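Local coordinates for resiniferatoxin-binding, phosphotriesterase-related protein (Rhodobacter sphaeroides 2.4.1, PDB 3K2G) that binds two zinc ions in a TIM-barrel fold of the phosphotriesterase family and is probably a metal-dependent hydrolase of phosphoric esters, at residues D230-S242 with L252-I264. Numbering follows the deposited sequence.
With ZN (zinc ion), chain J.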
ATOM      1  N   ASP B 230      31.645  -1.921 -16.135  1.00 17.45           N
ATOM      2  CA  ASP B 230      30.396  -2.004 -16.886  1.00 17.05           C
ATOM      3  C   ASP B 230      29.187  -2.439 -16.046  1.00 17.20           C
ATOM      4  O   ASP B 230      29.010  -3.625 -15.774  1.00 16.35           O
ATOM      5  CB  ASP B 230      30.597  -2.995 -18.035  1.00 17.48           C
ATOM      6  CG  ASP B 230      29.582  -2.826 -19.145  1.00 19.61           C
ATOM      7  OD1 ASP B 230      28.496  -2.262 -18.891  1.00 16.92           O
ATOM      8  OD2 ASP B 230      29.876  -3.277 -20.273  1.00 18.69           O
ATOM      9  N   LEU B 231      28.343  -1.489 -15.656  1.00 15.69           N
ATOM     10  CA  LEU B 231      27.170  -1.822 -14.851  1.00 16.78           C
ATOM     11  C   LEU B 231      26.260  -2.823 -15.556  1.00 15.75           C
ATOM     12  O   LEU B 231      25.579  -3.610 -14.909  1.00 13.90           O
ATOM     13  CB  LEU B 231      26.372  -0.560 -14.517  1.00 17.43           C
ATOM     14  CG  LEU B 231      27.101   0.550 -13.752  1.00 22.28           C
ATOM     15  CD1 LEU B 231      26.120   1.659 -13.409  1.00 22.53           C
ATOM     16  CD2 LEU B 231      27.723  -0.016 -12.480  1.00 22.87           C
ATOM     17  N   ARG B 232      26.264  -2.795 -16.884  1.00 15.62           N
ATOM     18  CA  ARG B 232      25.427  -3.681 -17.694  1.00 17.23           C
ATOM     19  C   ARG B 232      25.785  -5.166 -17.536  1.00 16.06           C
ATOM     20  O   ARG B 232      24.997  -6.043 -17.888  1.00 15.67           O
ATOM     21  CB  ARG B 232      25.535  -3.273 -19.165  1.00 22.05           C
ATOM     22  CG  ARG B 232      24.285  -3.538 -19.976  1.00 30.24           C
ATOM     23  CD  ARG B 232      23.194  -2.531 -19.661  1.00 32.08           C
ATOM     24  NE  ARG B 232      21.889  -3.045 -20.058  1.00 34.00           N
ATOM     25  CZ  ARG B 232      20.740  -2.421 -19.832  1.00 33.89           C
ATOM     26  NH1 ARG B 232      20.733  -1.245 -19.214  1.00 34.90           N
ATOM     27  NH2 ARG B 232      19.598  -2.984 -20.206  1.00 34.78           N
ATOM     28  N   HIS B 233      26.975  -5.447 -17.015  1.00 13.77           N
ATOM     29  CA  HIS B 233      27.394  -6.824 -16.804  1.00 15.08           C
ATOM     30  C   HIS B 233      27.831  -7.023 -15.353  1.00 14.98           C
ATOM     31  O   HIS B 233      28.743  -7.802 -15.047  1.00 13.50           O
ATOM     32  CB  HIS B 233      28.498  -7.188 -17.797  1.00 14.95           C
ATOM     33  CG  HIS B 233      28.021  -7.216 -19.216  1.00 15.64           C
ATOM     34  ND1 HIS B 233      27.328  -8.283 -19.744  1.00 15.93           N
ATOM     35  CD2 HIS B 233      28.038  -6.264 -20.181  1.00 17.88           C
ATOM     36  CE1 HIS B 233      26.933  -7.987 -20.970  1.00 19.00           C
ATOM     37  NE2 HIS B 233      27.350  -6.767 -21.259  1.00 15.06           N
ATOM     38  N   THR B 234      27.163  -6.279 -14.472  1.00 15.35           N
ATOM     39  CA  THR B 234      27.383  -6.348 -13.032  1.00 13.89           C
ATOM     40  C   THR B 234      26.117  -6.980 -12.450  1.00 14.65           C
ATOM     41  O   THR B 234      25.012  -6.541 -12.750  1.00 13.05           O
ATOM     42  CB  THR B 234      27.567  -4.948 -12.410  1.00 15.10           C
ATOM     43  OG1 THR B 234      28.774  -4.362 -12.907  1.00 14.99           O
ATOM     44  CG2 THR B 234      27.639  -5.043 -10.886  1.00 12.70           C
ATOM     45  N   VAL B 235      26.289  -8.005 -11.626  1.00 12.47           N
ATOM     46  CA  VAL B 235      25.172  -8.714 -11.017  1.00 12.88           C
ATOM     47  C   VAL B 235      25.115  -8.429  -9.521  1.00 12.19           C
ATOM     48  O   VAL B 235      26.098  -8.644  -8.809  1.00 10.43           O
ATOM     49  CB  VAL B 235      25.312 -10.245 -11.204  1.00 14.53           C
ATOM     50  CG1 VAL B 235      24.162 -10.959 -10.507  1.00 14.52           C
ATOM     51  CG2 VAL B 235      25.332 -10.596 -12.697  1.00 16.90           C
ATOM     52  N   LEU B 236      23.970  -7.936  -9.054  1.00 11.09           N
ATOM     53  CA  LEU B 236      23.780  -7.648  -7.638  1.00 12.12           C
ATOM     54  C   LEU B 236      23.085  -8.849  -7.008  1.00 14.09           C
ATOM     55  O   LEU B 236      21.926  -9.129  -7.320  1.00 12.16           O
ATOM     56  CB  LEU B 236      22.908  -6.403  -7.458  1.00 11.99           C
ATOM     57  CG  LEU B 236      23.470  -5.094  -8.011  1.00 13.57           C
ATOM     58  CD1 LEU B 236      22.407  -4.011  -7.927  1.00 13.58           C
ATOM     59  CD2 LEU B 236      24.707  -4.688  -7.228  1.00 12.57           C
ATOM     60  N   CYS B 237      23.797  -9.547  -6.124  1.00 14.68           N
ATOM     61  CA  CYS B 237      23.269 -10.744  -5.459  1.00 14.02           C
ATOM     62  C   CYS B 237      22.346 -10.493  -4.280  1.00 13.55           C
ATOM     63  O   CYS B 237      22.362  -9.428  -3.666  1.00 11.88           O
ATOM     64  CB  CYS B 237      24.415 -11.621  -4.950  1.00 13.16           C
ATOM     65  SG  CYS B 237      25.572 -12.213  -6.210  1.00 19.69           S
ATOM     66  N   HIS B 238      21.547 -11.509  -3.972  1.00 13.45           N
ATOM     67  CA  HIS B 238      20.646 -11.478  -2.823  1.00 13.77           C
ATOM     68  C   HIS B 238      19.628 -10.346  -2.806  1.00 13.12           C
ATOM     69  O   HIS B 238      19.492  -9.621  -1.820  1.00 13.17           O
ATOM     70  CB  HIS B 238      21.492 -11.456  -1.551  1.00 16.28           C
ATOM     71  CG  HIS B 238      22.644 -12.413  -1.594  1.00 18.51           C
ATOM     72  ND1 HIS B 238      22.527 -13.686  -2.111  1.00 17.99           N
ATOM     73  CD2 HIS B 238      23.934 -12.283  -1.199  1.00 19.64           C
ATOM     74  CE1 HIS B 238      23.696 -14.300  -2.034  1.00 20.25           C
ATOM     75  NE2 HIS B 238      24.566 -13.470  -1.484  1.00 15.89           N
HETATM   76  N   MSE B 239      18.889 -10.214  -3.896  1.00 14.11           N
HETATM   77  CA  MSE B 239      17.878  -9.171  -3.983  1.00 16.12           C
HETATM   78  C   MSE B 239      16.581  -9.544  -3.269  1.00 16.11           C
HETATM   79  O   MSE B 239      15.805  -8.669  -2.897  1.00 14.52           O
HETATM   80  CB  MSE B 239      17.589  -8.860  -5.446  1.00 17.41           C
HETATM   81  CG  MSE B 239      18.786  -8.237  -6.167  1.00 18.40           C
HETATM   82 SE   MSE B 239      19.468  -6.655  -5.273  1.00 27.23          SE
HETATM   83  CE  MSE B 239      17.877  -5.561  -5.434  1.00 23.64           C
ATOM     84  N   ASN B 240      16.361 -10.844  -3.069  1.00 16.19           N
ATOM     85  CA  ASN B 240      15.146 -11.347  -2.426  1.00 17.77           C
ATOM     86  C   ASN B 240      14.621 -10.559  -1.224  1.00 17.54           C
ATOM     87  O   ASN B 240      13.446 -10.213  -1.183  1.00 17.38           O
ATOM     88  CB  ASN B 240      15.328 -12.810  -2.004  1.00 19.56           C
ATOM     89  CG  ASN B 240      15.609 -13.728  -3.177  1.00 20.35           C
ATOM     90  OD1 ASN B 240      14.815 -14.619  -3.494  1.00 23.80           O
ATOM     91  ND2 ASN B 240      16.743 -13.517  -3.827  1.00 17.70           N
ATOM     92  N   PRO B 241      15.480 -10.272  -0.232  1.00 17.45           N
ATOM     93  CA  PRO B 241      15.055  -9.529   0.961  1.00 18.17           C
ATOM     94  C   PRO B 241      14.527  -8.112   0.755  1.00 19.36           C
ATOM     95  O   PRO B 241      13.856  -7.576   1.635  1.00 17.45           O
ATOM     96  CB  PRO B 241      16.303  -9.543   1.845  1.00 20.77           C
ATOM     97  CG  PRO B 241      17.015 -10.803   1.419  1.00 19.49           C
ATOM     98  CD  PRO B 241      16.871 -10.737  -0.079  1.00 18.73           C
ATOM     99  N   SER B 242      14.837  -7.495  -0.382  1.00 18.24           N
ATOM    100  CA  SER B 242      14.368  -6.137  -0.636  1.00 17.69           C
ATOM    101  C   SER B 242      13.172  -6.107  -1.580  1.00 17.96           C
ATOM    102  O   SER B 242      12.878  -5.084  -2.202  1.00 16.86           O
ATOM    103  CB  SER B 242      15.511  -5.264  -1.185  1.00 18.54           C
ATOM    104  OG  SER B 242      16.078  -5.799  -2.371  1.00 16.38           O
ATOM    105  N   LEU B 252      17.768   0.308  -9.452  1.00 15.35           N
ATOM    106  CA  LEU B 252      19.020  -0.413  -9.622  1.00 14.33           C
ATOM    107  C   LEU B 252      18.997  -1.045 -10.998  1.00 14.36           C
ATOM    108  O   LEU B 252      19.999  -1.027 -11.713  1.00 14.08           O
ATOM    109  CB  LEU B 252      19.158  -1.507  -8.563  1.00 13.41           C
ATOM    110  CG  LEU B 252      19.403  -0.979  -7.151  1.00 14.70           C
ATOM    111  CD1 LEU B 252      19.184  -2.109  -6.142  1.00 13.10           C
ATOM    112  CD2 LEU B 252      20.819  -0.417  -7.059  1.00 15.61           C
ATOM    113  N   ALA B 253      17.844  -1.594 -11.372  1.00 13.67           N
ATOM    114  CA  ALA B 253      17.699  -2.225 -12.674  1.00 14.44           C
ATOM    115  C   ALA B 253      17.893  -1.184 -13.771  1.00 15.63           C
ATOM    116  O   ALA B 253      18.551  -1.450 -14.777  1.00 12.97           O
ATOM    117  CB  ALA B 253      16.320  -2.870 -12.798  1.00 14.60           C
ATOM    118  N   GLN B 254      17.322   0.003 -13.556  1.00 14.95           N
ATOM    119  CA  GLN B 254      17.409   1.096 -14.513  1.00 16.50           C
ATOM    120  C   GLN B 254      18.864   1.511 -14.761  1.00 16.10           C
ATOM    121  O   GLN B 254      19.225   1.897 -15.876  1.00 15.02           O
ATOM    122  CB  GLN B 254      16.603   2.298 -14.014  1.00 15.92           C
ATOM    123  CG  GLN B 254      16.658   3.501 -14.951  1.00 16.26           C
ATOM    124  CD  GLN B 254      16.067   3.201 -16.315  1.00 16.10           C
ATOM    125  OE1 GLN B 254      14.893   2.870 -16.424  1.00 16.63           O
ATOM    126  NE2 GLN B 254      16.880   3.315 -17.360  1.00 16.32           N
ATOM    127  N   ARG B 255      19.697   1.434 -13.727  1.00 15.31           N
ATOM    128  CA  ARG B 255      21.101   1.787 -13.893  1.00 17.03           C
ATOM    129  C   ARG B 255      21.776   0.757 -14.791  1.00 16.21           C
ATOM    130  O   ARG B 255      22.849   1.012 -15.330  1.00 17.01           O
ATOM    131  CB  ARG B 255      21.814   1.881 -12.538  1.00 16.79           C
ATOM    132  CG  ARG B 255      21.370   3.079 -11.711  1.00 17.48           C
ATOM    133  CD  ARG B 255      22.160   3.223 -10.412  1.00 19.47           C
ATOM    134  NE  ARG B 255      23.526   3.699 -10.629  1.00 18.49           N
ATOM    135  CZ  ARG B 255      24.380   3.994  -9.652  1.00 17.80           C
ATOM    136  NH1 ARG B 255      24.017   3.864  -8.384  1.00 18.68           N
ATOM    137  NH2 ARG B 255      25.599   4.428  -9.940  1.00 16.14           N
ATOM    138  N   GLY B 256      21.142  -0.408 -14.946  1.00 15.71           N
ATOM    139  CA  GLY B 256      21.690  -1.436 -15.818  1.00 14.99           C
ATOM    140  C   GLY B 256      22.137  -2.749 -15.189  1.00 16.00           C
ATOM    141  O   GLY B 256      22.385  -3.732 -15.894  1.00 14.62           O
ATOM    142  N   ALA B 257      22.225  -2.782 -13.865  1.00 15.20           N
ATOM    143  CA  ALA B 257      22.671  -3.980 -13.171  1.00 14.86           C
ATOM    144  C   ALA B 257      21.630  -5.087 -13.153  1.00 13.71           C
ATOM    145  O   ALA B 257      20.428  -4.834 -13.188  1.00 12.82           O
ATOM    146  CB  ALA B 257      23.076  -3.631 -11.739  1.00 15.10           C
ATOM    147  N   PHE B 258      22.110  -6.323 -13.110  1.00 12.35           N
ATOM    148  CA  PHE B 258      21.224  -7.468 -13.030  1.00 13.10           C
ATOM    149  C   PHE B 258      20.795  -7.554 -11.567  1.00 13.32           C
ATOM    150  O   PHE B 258      21.581  -7.269 -10.665  1.00 10.91           O
ATOM    151  CB  PHE B 258      21.963  -8.749 -13.419  1.00 13.15           C
ATOM    152  CG  PHE B 258      22.127  -8.934 -14.899  1.00 15.13           C
ATOM    153  CD1 PHE B 258      21.110  -9.505 -15.658  1.00 13.08           C
ATOM    154  CD2 PHE B 258      23.306  -8.554 -15.536  1.00 14.76           C
ATOM    155  CE1 PHE B 258      21.267  -9.701 -17.035  1.00 16.39           C
ATOM    156  CE2 PHE B 258      23.471  -8.744 -16.909  1.00 16.46           C
ATOM    157  CZ  PHE B 258      22.450  -9.319 -17.661  1.00 13.24           C
ATOM    158  N   LEU B 259      19.541  -7.918 -11.342  1.00 12.94           N
ATOM    159  CA  LEU B 259      19.020  -8.075  -9.989  1.00 14.47           C
ATOM    160  C   LEU B 259      18.892  -9.577  -9.803  1.00 13.52           C
ATOM    161  O   LEU B 259      18.045 -10.223 -10.417  1.00 12.75           O
ATOM    162  CB  LEU B 259      17.654  -7.399  -9.856  1.00 16.41           C
ATOM    163  CG  LEU B 259      17.627  -5.901 -10.180  1.00 18.59           C
ATOM    164  CD1 LEU B 259      16.237  -5.350  -9.895  1.00 19.65           C
ATOM    165  CD2 LEU B 259      18.674  -5.164  -9.340  1.00 18.35           C
ATOM    166  N   GLU B 260      19.749 -10.138  -8.965  1.00 14.04           N
ATOM    167  CA  GLU B 260      19.727 -11.576  -8.770  1.00 14.70           C
ATOM    168  C   GLU B 260      18.923 -12.065  -7.574  1.00 13.65           C
ATOM    169  O   GLU B 260      19.288 -11.832  -6.423  1.00 13.20           O
ATOM    170  CB  GLU B 260      21.163 -12.097  -8.677  1.00 14.93           C
ATOM    171  CG  GLU B 260      21.270 -13.608  -8.699  1.00 17.46           C
ATOM    172  CD  GLU B 260      22.709 -14.080  -8.812  1.00 19.09           C
ATOM    173  OE1 GLU B 260      23.438 -14.078  -7.795  1.00 17.50           O
ATOM    174  OE2 GLU B 260      23.114 -14.439  -9.933  1.00 18.43           O
ATOM    175  N   PHE B 261      17.809 -12.729  -7.860  1.00 11.81           N
ATOM    176  CA  PHE B 261      16.973 -13.311  -6.819  1.00 12.80           C
ATOM    177  C   PHE B 261      17.486 -14.744  -6.686  1.00 13.22           C
ATOM    178  O   PHE B 261      16.875 -15.698  -7.155  1.00 12.14           O
ATOM    179  CB  PHE B 261      15.504 -13.269  -7.243  1.00 13.78           C
ATOM    180  CG  PHE B 261      14.926 -11.881  -7.224  1.00 15.99           C
ATOM    181  CD1 PHE B 261      14.329 -11.376  -6.072  1.00 15.60           C
ATOM    182  CD2 PHE B 261      15.033 -11.057  -8.338  1.00 16.03           C
ATOM    183  CE1 PHE B 261      13.852 -10.065  -6.029  1.00 16.00           C
ATOM    184  CE2 PHE B 261      14.562  -9.748  -8.308  1.00 13.83           C
ATOM    185  CZ  PHE B 261      13.967  -9.250  -7.153  1.00 16.92           C
ATOM    186  N   ASP B 262      18.652 -14.853  -6.056  1.00 16.03           N
ATOM    187  CA  ASP B 262      19.338 -16.121  -5.844  1.00 16.95           C
ATOM    188  C   ASP B 262      18.960 -16.840  -4.555  1.00 17.05           C
ATOM    189  O   ASP B 262      19.647 -17.771  -4.154  1.00 16.92           O
ATOM    190  CB  ASP B 262      20.853 -15.885  -5.847  1.00 17.88           C
ATOM    191  CG  ASP B 262      21.251 -14.627  -5.086  1.00 20.01           C
ATOM    192  OD1 ASP B 262      20.774 -14.433  -3.946  1.00 18.87           O
ATOM    193  OD2 ASP B 262      22.048 -13.831  -5.630  1.00 18.08           O
HETATM  194  N   MSE B 263      17.880 -16.422  -3.905  1.00 17.02           N
HETATM  195  CA  MSE B 263      17.487 -17.064  -2.654  1.00 18.27           C
HETATM  196  C   MSE B 263      16.162 -17.808  -2.745  1.00 19.03           C
HETATM  197  O   MSE B 263      15.517 -18.089  -1.731  1.00 17.96           O
HETATM  198  CB  MSE B 263      17.451 -16.028  -1.532  1.00 20.76           C
HETATM  199  CG  MSE B 263      18.845 -15.528  -1.174  1.00 24.24           C
HETATM  200 SE   MSE B 263      18.961 -13.852  -0.224  1.00 27.55          SE
HETATM  201  CE  MSE B 263      17.891 -14.321   1.339  1.00 23.82           C
ATOM    202  N   ILE B 264      15.775 -18.139  -3.971  1.00 17.37           N
ATOM    203  CA  ILE B 264      14.541 -18.869  -4.215  1.00 19.57           C
ATOM    204  C   ILE B 264      14.531 -20.178  -3.442  1.00 21.52           C
ATOM    205  O   ILE B 264      15.440 -20.998  -3.589  1.00 18.04           O
ATOM    206  CB  ILE B 264      14.386 -19.232  -5.694  1.00 20.93           C
ATOM    207  CG1 ILE B 264      14.373 -17.960  -6.546  1.00 20.56           C
ATOM    208  CG2 ILE B 264      13.135 -20.083  -5.884  1.00 18.40           C
ATOM    209  CD1 ILE B 264      13.275 -16.992  -6.195  1.00 19.90           C
TER
HETATM  210 ZN    ZN J 401      26.647 -14.206  -0.846  1.00 33.45          ZN
HETATM  211  O   HOH W   1      18.198  -1.402 -17.697  1.00 25.57           O
HETATM  212  O   HOH W   2      22.206   0.872 -18.596  1.00 27.90           O
HETATM  213  O   HOH W   3      26.125 -16.263  -0.994  1.00 19.45           O
HETATM  214  O   HOH W   4      25.615 -14.973   1.190  1.00 28.21           O
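M239, modelled as selenomethionine, lays its CB over the face of the F261 ring, 4.0 Å from the ring centroid, while its bent chain carries CE back to L252 CD1 and L259 CD2. The flexible, unbranched shape of methionine suits this place, because it can follow both the ring and the leucines. L236 continues the apolar layer: its CD1 meets L252 CD2 on the last turn of helix 246-255 and A257 CB in the loop leading to the next strand, a buried seam that suits leucine's branched end. The two segments belong to a beta-alpha-beta unit of the TIM barrel, whose parallel strands 234-236 and 258-261 are joined by F258 N to T234 O (2.9 Å), L236 N to F258 O and E260 N to L236 O. Past the strand end, D262 grips H238 twice: OD2 accepts the backbone N at 2.9 Å on its syn side, and OD1 takes ND1 at 2.6 Å from above the carboxylate plane. With CG of D262 between its own N and carbonyl carbon (chi1 42°), the short acid turns back to that histidine. H238 NE2 binds zinc at 2.3 Å, alongside H209 and E177. D262 is thus a second-shell carboxylate that, together with the zinc bond, holds the imidazole's rotation and may make it a stronger donor to the metal.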